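Side-chain contacts in Old Yellow Enzyme (Pichia, PDB 6AGZ), which probably catalyses the asymmetric reduction of enone compounds with the help of a bound flavin mononucleotide, as other old yellow enzymes do: residues L320-I325 / S343-S348; T12-P17 / N354-G359; G318-S321 / H327-K330. All coordinates share one frame; numbering follows the deposited sequence.

Contact 1: L320-I325 / S343-S348. With FMN (flavin mononucleotide), chain C.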
loop_
_atom_site.group_PDB
_atom_site.type_symbol
_atom_site.label_atom_id
_atom_site.label_comp_id
_atom_site.label_asym_id
_atom_site.label_seq_id
_atom_site.Cartn_x
_atom_site.Cartn_y
_atom_site.Cartn_z
ATOM N N LEU A 320 1.943 22.330 -12.899
ATOM C CA LEU A 320 2.261 23.640 -13.455
ATOM C C LEU A 320 1.657 24.789 -12.659
ATOM O O LEU A 320 1.754 25.943 -13.091
ATOM C CB LEU A 320 1.820 23.720 -14.917
ATOM C CG LEU A 320 2.772 23.041 -15.904
ATOM C CD1 LEU A 320 2.337 23.288 -17.340
ATOM C CD2 LEU A 320 4.204 23.513 -15.683
ATOM N N SER A 321 1.045 24.510 -11.511
ATOM C CA SER A 321 0.565 25.582 -10.657
ATOM C C SER A 321 1.746 26.377 -10.099
ATOM O O SER A 321 2.915 26.001 -10.244
ATOM C CB SER A 321 -0.290 25.023 -9.519
ATOM O OG SER A 321 0.490 24.254 -8.619
ATOM N N GLU A 322 1.428 27.490 -9.437
ATOM C CA GLU A 322 2.452 28.344 -8.848
ATOM C C GLU A 322 3.218 27.656 -7.724
ATOM O O GLU A 322 4.149 28.256 -7.171
ATOM C CB GLU A 322 1.823 29.644 -8.338
ATOM C CG GLU A 322 1.183 30.509 -9.423
ATOM C CD GLU A 322 -0.169 29.989 -9.879
ATOM O OE1 GLU A 322 -0.678 29.022 -9.272
ATOM O OE2 GLU A 322 -0.721 30.548 -10.849
ATOM N N LYS A 323 2.846 26.424 -7.375
ATOM C CA LYS A 323 3.588 25.605 -6.425
ATOM C C LYS A 323 3.906 24.211 -6.959
ATOM O O LYS A 323 4.856 23.586 -6.469
ATOM C CB LYS A 323 2.806 25.487 -5.104
ATOM C CG LYS A 323 3.319 24.458 -4.101
ATOM C CD LYS A 323 4.654 24.871 -3.493
ATOM C CE LYS A 323 4.482 25.965 -2.451
ATOM N NZ LYS A 323 3.607 25.513 -1.335
ATOM N N GLY A 324 3.185 23.724 -7.975
ATOM C CA GLY A 324 3.485 22.414 -8.533
ATOM C C GLY A 324 4.858 22.336 -9.170
ATOM O O GLY A 324 5.498 21.281 -9.139
ATOM N N ILE A 325 5.319 23.435 -9.774
ATOM C CA ILE A 325 6.714 23.527 -10.184
ATOM C C ILE A 325 7.600 23.343 -8.957
ATOM O O ILE A 325 7.277 23.816 -7.859
ATOM C CB ILE A 325 6.975 24.870 -10.890
ATOM C CG1 ILE A 325 6.504 24.812 -12.347
ATOM C CG2 ILE A 325 8.446 25.259 -10.819
ATOM C CD1 ILE A 325 7.512 24.192 -13.298
ATOM N N SER A 343 -2.470 18.751 -18.320
ATOM C CA SER A 343 -3.699 18.740 -19.110
ATOM C C SER A 343 -4.296 20.132 -19.290
ATOM O O SER A 343 -4.465 20.595 -20.422
ATOM C CB SER A 343 -4.732 17.810 -18.457
ATOM O OG SER A 343 -6.023 18.012 -19.008
ATOM N N ARG A 344 -4.612 20.812 -18.184
ATOM C CA ARG A 344 -5.378 22.052 -18.271
ATOM C C ARG A 344 -4.607 23.143 -19.005
ATOM O O ARG A 344 -5.184 23.886 -19.807
ATOM C CB ARG A 344 -5.784 22.514 -16.870
ATOM C CG ARG A 344 -6.954 21.723 -16.297
ATOM C CD ARG A 344 -7.260 22.095 -14.855
ATOM N NE ARG A 344 -6.315 21.495 -13.916
ATOM C CZ ARG A 344 -6.468 21.510 -12.595
ATOM N NH1 ARG A 344 -7.530 22.093 -12.055
ATOM N NH2 ARG A 344 -5.561 20.939 -11.814
ATOM N N TYR A 345 -3.301 23.249 -18.758
ATOM C CA TYR A 345 -2.506 24.239 -19.473
ATOM C C TYR A 345 -2.211 23.828 -20.909
ATOM O O TYR A 345 -1.923 24.697 -21.738
ATOM C CB TYR A 345 -1.201 24.515 -18.727
ATOM C CG TYR A 345 -1.375 25.488 -17.586
ATOM C CD1 TYR A 345 -1.557 26.843 -17.830
ATOM C CD2 TYR A 345 -1.369 25.053 -16.269
ATOM C CE1 TYR A 345 -1.725 27.739 -16.794
ATOM C CE2 TYR A 345 -1.535 25.943 -15.224
ATOM C CZ TYR A 345 -1.712 27.283 -15.493
ATOM O OH TYR A 345 -1.877 28.171 -14.455
ATOM N N PHE A 346 -2.281 22.535 -21.225
ATOM C CA PHE A 346 -2.110 22.116 -22.611
ATOM C C PHE A 346 -3.305 22.523 -23.463
ATOM O O PHE A 346 -3.165 22.707 -24.678
ATOM C CB PHE A 346 -1.889 20.607 -22.683
ATOM C CG PHE A 346 -0.775 20.199 -23.606
ATOM C CD1 PHE A 346 -0.608 20.819 -24.833
ATOM C CD2 PHE A 346 0.112 19.198 -23.241
ATOM C CE1 PHE A 346 0.421 20.445 -25.680
ATOM C CE2 PHE A 346 1.141 18.819 -24.084
ATOM C CZ PHE A 346 1.294 19.443 -25.305
ATOM N N THR A 347 -4.480 22.675 -22.847
ATOM C CA THR A 347 -5.660 23.098 -23.595
ATOM C C THR A 347 -5.515 24.531 -24.095
ATOM O O THR A 347 -5.945 24.852 -25.210
ATOM C CB THR A 347 -6.913 22.965 -22.728
ATOM O OG1 THR A 347 -6.833 23.873 -21.622
ATOM C CG2 THR A 347 -7.049 21.542 -22.202
ATOM N N SER A 348 -4.919 25.407 -23.288
ATOM C CA SER A 348 -4.789 26.817 -23.624
ATOM C C SER A 348 -3.416 27.170 -24.180
ATOM O O SER A 348 -3.188 28.328 -24.548
ATOM C CB SER A 348 -5.083 27.680 -22.394
ATOM O OG SER A 348 -4.179 27.399 -21.340
HETATM N N1 FMN C . -8.682 12.287 -17.360
HETATM C C2 FMN C . -8.926 11.065 -17.959
HETATM O O2 FMN C . -8.355 10.055 -17.550
HETATM N N3 FMN C . -9.809 10.972 -19.015
HETATM C C4 FMN C . -10.450 12.102 -19.475
HETATM O O4 FMN C . -11.240 12.028 -20.416
HETATM C C4A FMN C . -10.206 13.331 -18.874
HETATM N N5 FMN C . -10.849 14.456 -19.336
HETATM C C5A FMN C . -10.609 15.679 -18.748
HETATM C C6 FMN C . -11.262 16.810 -19.221
HETATM C C7 FMN C . -11.028 18.046 -18.633
HETATM C C7M FMN C . -11.731 19.266 -19.146
HETATM C C8 FMN C . -10.141 18.152 -17.570
HETATM C C8M FMN C . -9.887 19.487 -16.934
HETATM C C9 FMN C . -9.491 17.021 -17.097
HETATM C C9A FMN C . -9.720 15.779 -17.685
HETATM N N10 FMN C . -9.075 14.648 -17.216
HETATM C C10 FMN C . -9.319 13.424 -17.812
HETATM C "C1'" FMN C . -8.104 14.752 -16.074
HETATM C "C2'" FMN C . -6.745 15.148 -16.658
HETATM O "O2'" FMN C . -6.304 14.136 -17.536
HETATM C "C3'" FMN C . -5.683 15.411 -15.592
HETATM O "O3'" FMN C . -5.420 14.230 -14.869
HETATM C "C4'" FMN C . -6.122 16.521 -14.642
HETATM O "O4'" FMN C . -6.613 17.614 -15.385
HETATM C "C5'" FMN C . -4.972 17.006 -13.768
HETATM O "O5'" FMN C . -3.893 17.402 -14.585
HETATM P P FMN C . -3.517 18.961 -14.727
HETATM O O1P FMN C . -3.351 19.555 -13.348
HETATM O O2P FMN C . -2.226 19.109 -15.495
HETATM O O3P FMN C . -4.626 19.669 -15.465
HETATM O O HOH W 1 0.990 29.065 -13.015
#
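At the phosphate-binding end of the FMN site, the loop 320-325 meets the short helix 344-348 through Leu320 and Tyr345. Leu320 CB lies 3.7 Å from Tyr345 CD2, obliquely to the ring. The leucine has CG beside its backbone N (chi1 -79°), and the chain then runs on extended, with CD1 reaching Tyr345 CB. At the ring's far end a water donates to Leu320 O and, weakly, to Glu322 OE2, and makes a weak bond with Tyr345 OH; Glu322 is poorly ordered, so this water-mediated link is loosely defined. In this TIM barrel the two segments follow the seventh and eighth strands, and the start of helix 344-348 receives the phosphate. Ser343 N reaches FMN O2P at 2.9 Å, and Arg344 N donates to FMN O3P. The Arg344 chain bends at chi3 (-77°) and brings the edge of the guanidinium to the same phosphate: NE also donates to O3P, at 2.9 Å, and Arg344 NH2 meets O1P at 3.0 Å, in the guanidinium plane and nearly straight (169°). Two nitrogens on two oxygens should fix the guanidinium's rotation, and Gly318 N gives O1P a further donor.

Contact 2: T12-P17 / N354-G359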
loop_
_atom_site.group_PDB
_atom_site.type_symbol
_atom_site.label_atom_id
_atom_site.label_comp_id
_atom_site.label_asym_id
_atom_site.label_seq_id
_atom_site.Cartn_x
_atom_site.Cartn_y
_atom_site.Cartn_z
ATOM N N THR A 12 16.186 19.709 -17.331
ATOM C CA THR A 12 15.735 18.600 -16.503
ATOM C C THR A 12 15.443 17.365 -17.349
ATOM O O THR A 12 15.564 17.368 -18.577
ATOM C CB THR A 12 14.497 19.010 -15.704
ATOM O OG1 THR A 12 13.389 19.185 -16.597
ATOM C CG2 THR A 12 14.755 20.318 -14.971
ATOM N N ASN A 13 15.054 16.289 -16.658
ATOM C CA ASN A 13 14.624 15.066 -17.327
ATOM C C ASN A 13 13.373 15.276 -18.165
ATOM O O ASN A 13 13.071 14.438 -19.022
ATOM C CB ASN A 13 14.364 13.962 -16.300
ATOM C CG ASN A 13 15.627 13.236 -15.884
ATOM O OD1 ASN A 13 16.731 13.604 -16.285
ATOM N ND2 ASN A 13 15.470 12.195 -15.073
ATOM N N LEU A 14 12.634 16.367 -17.934
ATOM C CA LEU A 14 11.407 16.607 -18.684
ATOM C C LEU A 14 11.664 16.674 -20.185
ATOM O O LEU A 14 10.780 16.338 -20.980
ATOM C CB LEU A 14 10.740 17.898 -18.206
ATOM C CG LEU A 14 9.346 18.158 -18.783
ATOM C CD1 LEU A 14 8.363 17.114 -18.277
ATOM C CD2 LEU A 14 8.861 19.562 -18.459
ATOM N N PHE A 15 12.863 17.090 -20.590
ATOM C CA PHE A 15 13.236 17.124 -21.998
ATOM C C PHE A 15 14.428 16.217 -22.276
ATOM O O PHE A 15 15.270 16.515 -23.125
ATOM C CB PHE A 15 13.510 18.554 -22.452
ATOM C CG PHE A 15 12.271 19.383 -22.553
ATOM C CD1 PHE A 15 11.455 19.293 -23.669
ATOM C CD2 PHE A 15 11.899 20.226 -21.521
ATOM C CE1 PHE A 15 10.303 20.043 -23.761
ATOM C CE2 PHE A 15 10.748 20.978 -21.607
ATOM C CZ PHE A 15 9.949 20.887 -22.729
ATOM N N LYS A 16 14.503 15.114 -21.559
ATOM C CA LYS A 16 15.438 14.032 -21.821
ATOM C C LYS A 16 14.696 12.894 -22.498
ATOM O O LYS A 16 13.639 12.475 -22.002
ATOM C CB LYS A 16 16.081 13.546 -20.522
ATOM C CG LYS A 16 17.133 12.456 -20.696
ATOM C CD LYS A 16 17.744 12.051 -19.360
ATOM C CE LYS A 16 18.761 10.933 -19.534
ATOM N NZ LYS A 16 18.172 9.590 -19.256
ATOM N N PRO A 17 15.188 12.387 -23.629
ATOM C CA PRO A 17 14.463 11.329 -24.342
ATOM C C PRO A 17 14.284 10.092 -23.475
ATOM O O PRO A 17 15.035 9.847 -22.528
ATOM C CB PRO A 17 15.359 11.035 -25.553
ATOM C CG PRO A 17 16.193 12.268 -25.720
ATOM C CD PRO A 17 16.414 12.793 -24.334
ATOM N N ASN A 354 7.404 23.924 -26.091
ATOM C CA ASN A 354 8.445 24.928 -26.282
ATOM C C ASN A 354 8.421 25.983 -25.184
ATOM O O ASN A 354 9.479 26.495 -24.796
ATOM C CB ASN A 354 8.308 25.578 -27.657
ATOM C CG ASN A 354 8.813 24.682 -28.771
ATOM O OD1 ASN A 354 9.445 23.656 -28.517
ATOM N ND2 ASN A 354 8.553 25.073 -30.013
ATOM N N ARG A 355 7.234 26.320 -24.670
ATOM C CA ARG A 355 7.150 27.312 -23.602
ATOM C C ARG A 355 7.791 26.792 -22.321
ATOM O O ARG A 355 8.502 27.528 -21.627
ATOM C CB ARG A 355 5.693 27.704 -23.346
ATOM C CG ARG A 355 5.029 28.470 -24.484
ATOM C CD ARG A 355 3.836 29.263 -23.986
ATOM N NE ARG A 355 2.790 29.353 -25.001
ATOM C CZ ARG A 355 1.773 30.210 -24.967
ATOM N NH1 ARG A 355 1.662 31.059 -23.961
ATOM N NH2 ARG A 355 0.875 30.202 -25.941
ATOM N N LEU A 356 7.539 25.525 -21.983
ATOM C CA LEU A 356 8.209 24.934 -20.831
ATOM C C LEU A 356 9.692 24.725 -21.101
ATOM O O LEU A 356 10.512 24.843 -20.183
ATOM C CB LEU A 356 7.536 23.616 -20.453
ATOM C CG LEU A 356 6.103 23.736 -19.933
ATOM C CD1 LEU A 356 5.546 22.367 -19.570
ATOM C CD2 LEU A 356 6.056 24.676 -18.738
ATOM N N ARG A 357 10.054 24.423 -22.350
ATOM C CA ARG A 357 11.459 24.232 -22.694
ATOM C C ARG A 357 12.256 25.514 -22.502
ATOM O O ARG A 357 13.371 25.488 -21.964
ATOM C CB ARG A 357 11.578 23.741 -24.136
ATOM C CG ARG A 357 13.003 23.515 -24.613
ATOM C CD ARG A 357 13.056 23.473 -26.130
ATOM N NE ARG A 357 12.682 24.759 -26.712
ATOM C CZ ARG A 357 12.392 24.947 -27.996
ATOM N NH1 ARG A 357 12.424 23.927 -28.842
ATOM N NH2 ARG A 357 12.062 26.155 -28.432
ATOM N N ASP A 358 11.703 26.647 -22.929
ATOM C CA ASP A 358 12.408 27.920 -22.892
ATOM C C ASP A 358 12.013 28.790 -21.706
ATOM O O ASP A 358 12.580 29.874 -21.536
ATOM C CB ASP A 358 12.172 28.684 -24.198
ATOM C CG ASP A 358 12.449 27.836 -25.424
ATOM O OD1 ASP A 358 13.300 26.925 -25.338
ATOM O OD2 ASP A 358 11.815 28.077 -26.473
ATOM N N GLY A 359 11.064 28.350 -20.887
ATOM C CA GLY A 359 10.660 29.128 -19.729
ATOM C C GLY A 359 9.808 30.331 -20.063
ATOM O O GLY A 359 9.953 31.386 -19.431
#
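Phe15 turns one ring face to Arg357, and the two side chains cross at about a right angle. The evidence for a CH-pi contact is direct: Arg357 CB stands 3.9 Å from the centroid of the Phe15 ring, 25° off its normal, displaced toward the rim on the side of CZ. The helix backbone closes on the same end of the ring, with Phe15 CE2 3.5 Å from Arg357 CA. Leu356 C comes in obliquely to the ring, Leu356 CB lies 4.3 Å from Phe15 CZ, and Leu14 CD2 makes a looser apolar contact with Leu356 CD1 at 4.5 Å.

Arg357 gives the ring its CB and sends its charge elsewhere. With CG opposite the backbone N (chi1 180°) and a bend at chi3, the guanidinium grips Asp358 side-on: NE lies 2.6 Å from Asp358 OD1, tilted from the carboxylate plane, and Arg357 NH2 is 2.8 Å from Asp358 OD2, on its syn lone pair. This paired salt bridge should restrain the guanidinium, whose plane stands 44° from that of the ring. Replacing Phe15 with an alanine would probably uncover Arg357 CB and open a gap between the N-terminal loop and the helix.

The loop itself is shaped by an ST turn, Leu14 N donating to Thr12 OG1 at 3.2 Å. Leu14 and Leu356 both pack on Leu29 of the first barrel strand, 29-31, and Leu14 also touches Leu328 of helix 328-334, so the N-terminal loop lies against helices 328-334 and 352-358 and touches that strand.

Contact 3: G318-S321 / H327-K330; sequences GYLS and HLIK
Tyr319 lays the edge of its ring against the backbone of His327 and Leu328, within the connection that joins the seventh barrel strand, 313-316, to its helix, 328-334, in this TIM barrel. The close side of the contact centres on two buried residues, Tyr319 and Leu328. Tyr319 CD1 approaches Leu328 N to 3.5 Å, and Tyr319 CE1 comes equally near to His327 O; both backbone atoms lie close to the ring plane, so this backbone meets the ring's edge and not a face. Leu328 CB adds an apolar touch, 3.9 Å from Tyr319 CD1. With CG anti to the backbone N (chi1 -168°) and the chain extended beyond it, Leu328 CD1 meets Leu320 CD2 at 3.9 Å. Ile340 of the eighth barrel strand, 338-341, touches both Tyr319 and Leu328, which places this apolar patch against the barrel wall. The polar end of the tyrosine is also held: its OH is hydrogen-bonded to Asp331, three residues after Leu328 on the helix.

The solvent side is looser. His327 is exposed, and its CB comes no nearer than 4.4 Å to Tyr319 CE1, while its imidazole leads away from the segment 318-321. That segment itself is firmly closed: it is a type I beta turn, entered by Gly318 with a positive phi (82°) that favours glycine, and Gly318 N binds the FMN phosphate. The turn is bonded twice over at one oxygen: Gly318 O accepts from Ser321 N at 3.1 Å and from Ser321 OG at 2.9 Å, the hydroxyl lying in the carbonyl plane.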
loop_
_atom_site.group_PDB
_atom_site.type_symbol
_atom_site.label_atom_id
_atom_site.label_comp_id
_atom_site.label_asym_id
_atom_site.label_seq_id
_atom_site.Cartn_x
_atom_site.Cartn_y
_atom_site.Cartn_z
ATOM N N GLY A 318 -1.589 19.175 -11.182
ATOM C CA GLY A 318 -1.089 20.271 -10.378
ATOM C C GLY A 318 0.316 20.738 -10.692
ATOM O O GLY A 318 0.745 21.759 -10.139
ATOM N N TYR A 319 1.046 20.033 -11.561
ATOM C CA TYR A 319 2.483 20.249 -11.701
ATOM C C TYR A 319 2.849 21.637 -12.213
ATOM O O TYR A 319 3.979 22.082 -11.990
ATOM C CB TYR A 319 3.081 19.190 -12.628
ATOM C CG TYR A 319 3.352 17.870 -11.948
ATOM C CD1 TYR A 319 4.285 17.777 -10.925
ATOM C CD2 TYR A 319 2.685 16.715 -12.334
ATOM C CE1 TYR A 319 4.543 16.574 -10.299
ATOM C CE2 TYR A 319 2.936 15.505 -11.714
ATOM C CZ TYR A 319 3.867 15.440 -10.698
ATOM O OH TYR A 319 4.122 14.239 -10.077
ATOM N N LEU A 320 1.943 22.330 -12.899
ATOM C CA LEU A 320 2.261 23.640 -13.455
ATOM C C LEU A 320 1.657 24.789 -12.659
ATOM O O LEU A 320 1.754 25.943 -13.091
ATOM C CB LEU A 320 1.820 23.720 -14.917
ATOM C CG LEU A 320 2.772 23.041 -15.904
ATOM C CD1 LEU A 320 2.337 23.288 -17.340
ATOM C CD2 LEU A 320 4.204 23.513 -15.683
ATOM N N SER A 321 1.045 24.510 -11.511
ATOM C CA SER A 321 0.565 25.582 -10.657
ATOM C C SER A 321 1.746 26.377 -10.099
ATOM O O SER A 321 2.915 26.001 -10.244
ATOM C CB SER A 321 -0.290 25.023 -9.519
ATOM O OG SER A 321 0.490 24.254 -8.619
ATOM N N HIS A 327 7.939 20.461 -7.726
ATOM C CA HIS A 327 7.586 19.055 -7.613
ATOM C C HIS A 327 7.591 18.375 -8.973
ATOM O O HIS A 327 7.781 17.156 -9.046
ATOM C CB HIS A 327 6.213 18.879 -6.952
ATOM C CG HIS A 327 6.255 18.903 -5.454
ATOM N ND1 HIS A 327 5.582 19.843 -4.704
ATOM C CD2 HIS A 327 6.890 18.101 -4.568
ATOM C CE1 HIS A 327 5.798 19.620 -3.421
ATOM N NE2 HIS A 327 6.590 18.568 -3.310
ATOM N N LEU A 328 7.396 19.147 -10.044
ATOM C CA LEU A 328 7.700 18.663 -11.386
ATOM C C LEU A 328 9.178 18.316 -11.505
ATOM O O LEU A 328 9.535 17.216 -11.941
ATOM C CB LEU A 328 7.302 19.724 -12.416
ATOM C CG LEU A 328 7.239 19.412 -13.917
ATOM C CD1 LEU A 328 6.404 20.473 -14.613
ATOM C CD2 LEU A 328 8.619 19.340 -14.558
ATOM N N ILE A 329 10.052 19.249 -11.120
ATOM C CA ILE A 329 11.492 19.009 -11.180
ATOM C C ILE A 329 11.862 17.812 -10.314
ATOM O O ILE A 329 12.550 16.883 -10.762
ATOM C CB ILE A 329 12.264 20.268 -10.745
ATOM C CG1 ILE A 329 11.744 21.502 -11.482
ATOM C CG2 ILE A 329 13.758 20.088 -10.981
ATOM C CD1 ILE A 329 11.892 21.418 -12.976
ATOM N N LYS A 330 11.400 17.819 -9.062
ATOM C CA LYS A 330 11.723 16.747 -8.125
ATOM C C LYS A 330 11.272 15.393 -8.655
ATOM O O LYS A 330 12.037 14.422 -8.643
ATOM C CB LYS A 330 11.075 17.041 -6.771
ATOM C CG LYS A 330 11.477 16.105 -5.643
ATOM C CD LYS A 330 10.543 16.277 -4.453
ATOM C CE LYS A 330 11.020 15.501 -3.236
ATOM N NZ LYS A 330 12.101 16.221 -2.510
#

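Contacts 1 and 3 share Leu320 and Ser321, and both bear on the FMN phosphate, through Ser343 and Arg344 in one and Gly318 in the other. Contact 1 is a surface contact with a small apolar touch and a water bridge that is weak on the tyrosine side, its firm bonds going to the ligand. Contacts 2 and 3 are partly buried and rest on ring packing: a face under an aliphatic carbon in contact 2, an edge against backbone in contact 3. Leucines join all three, with Leu320 CD2 3.8 Å from Leu356 CD2, and Leu14 CD2 3.9 Å from Leu328 CD2. Contact 2 alone brings in the N-terminal loop, distant in sequence.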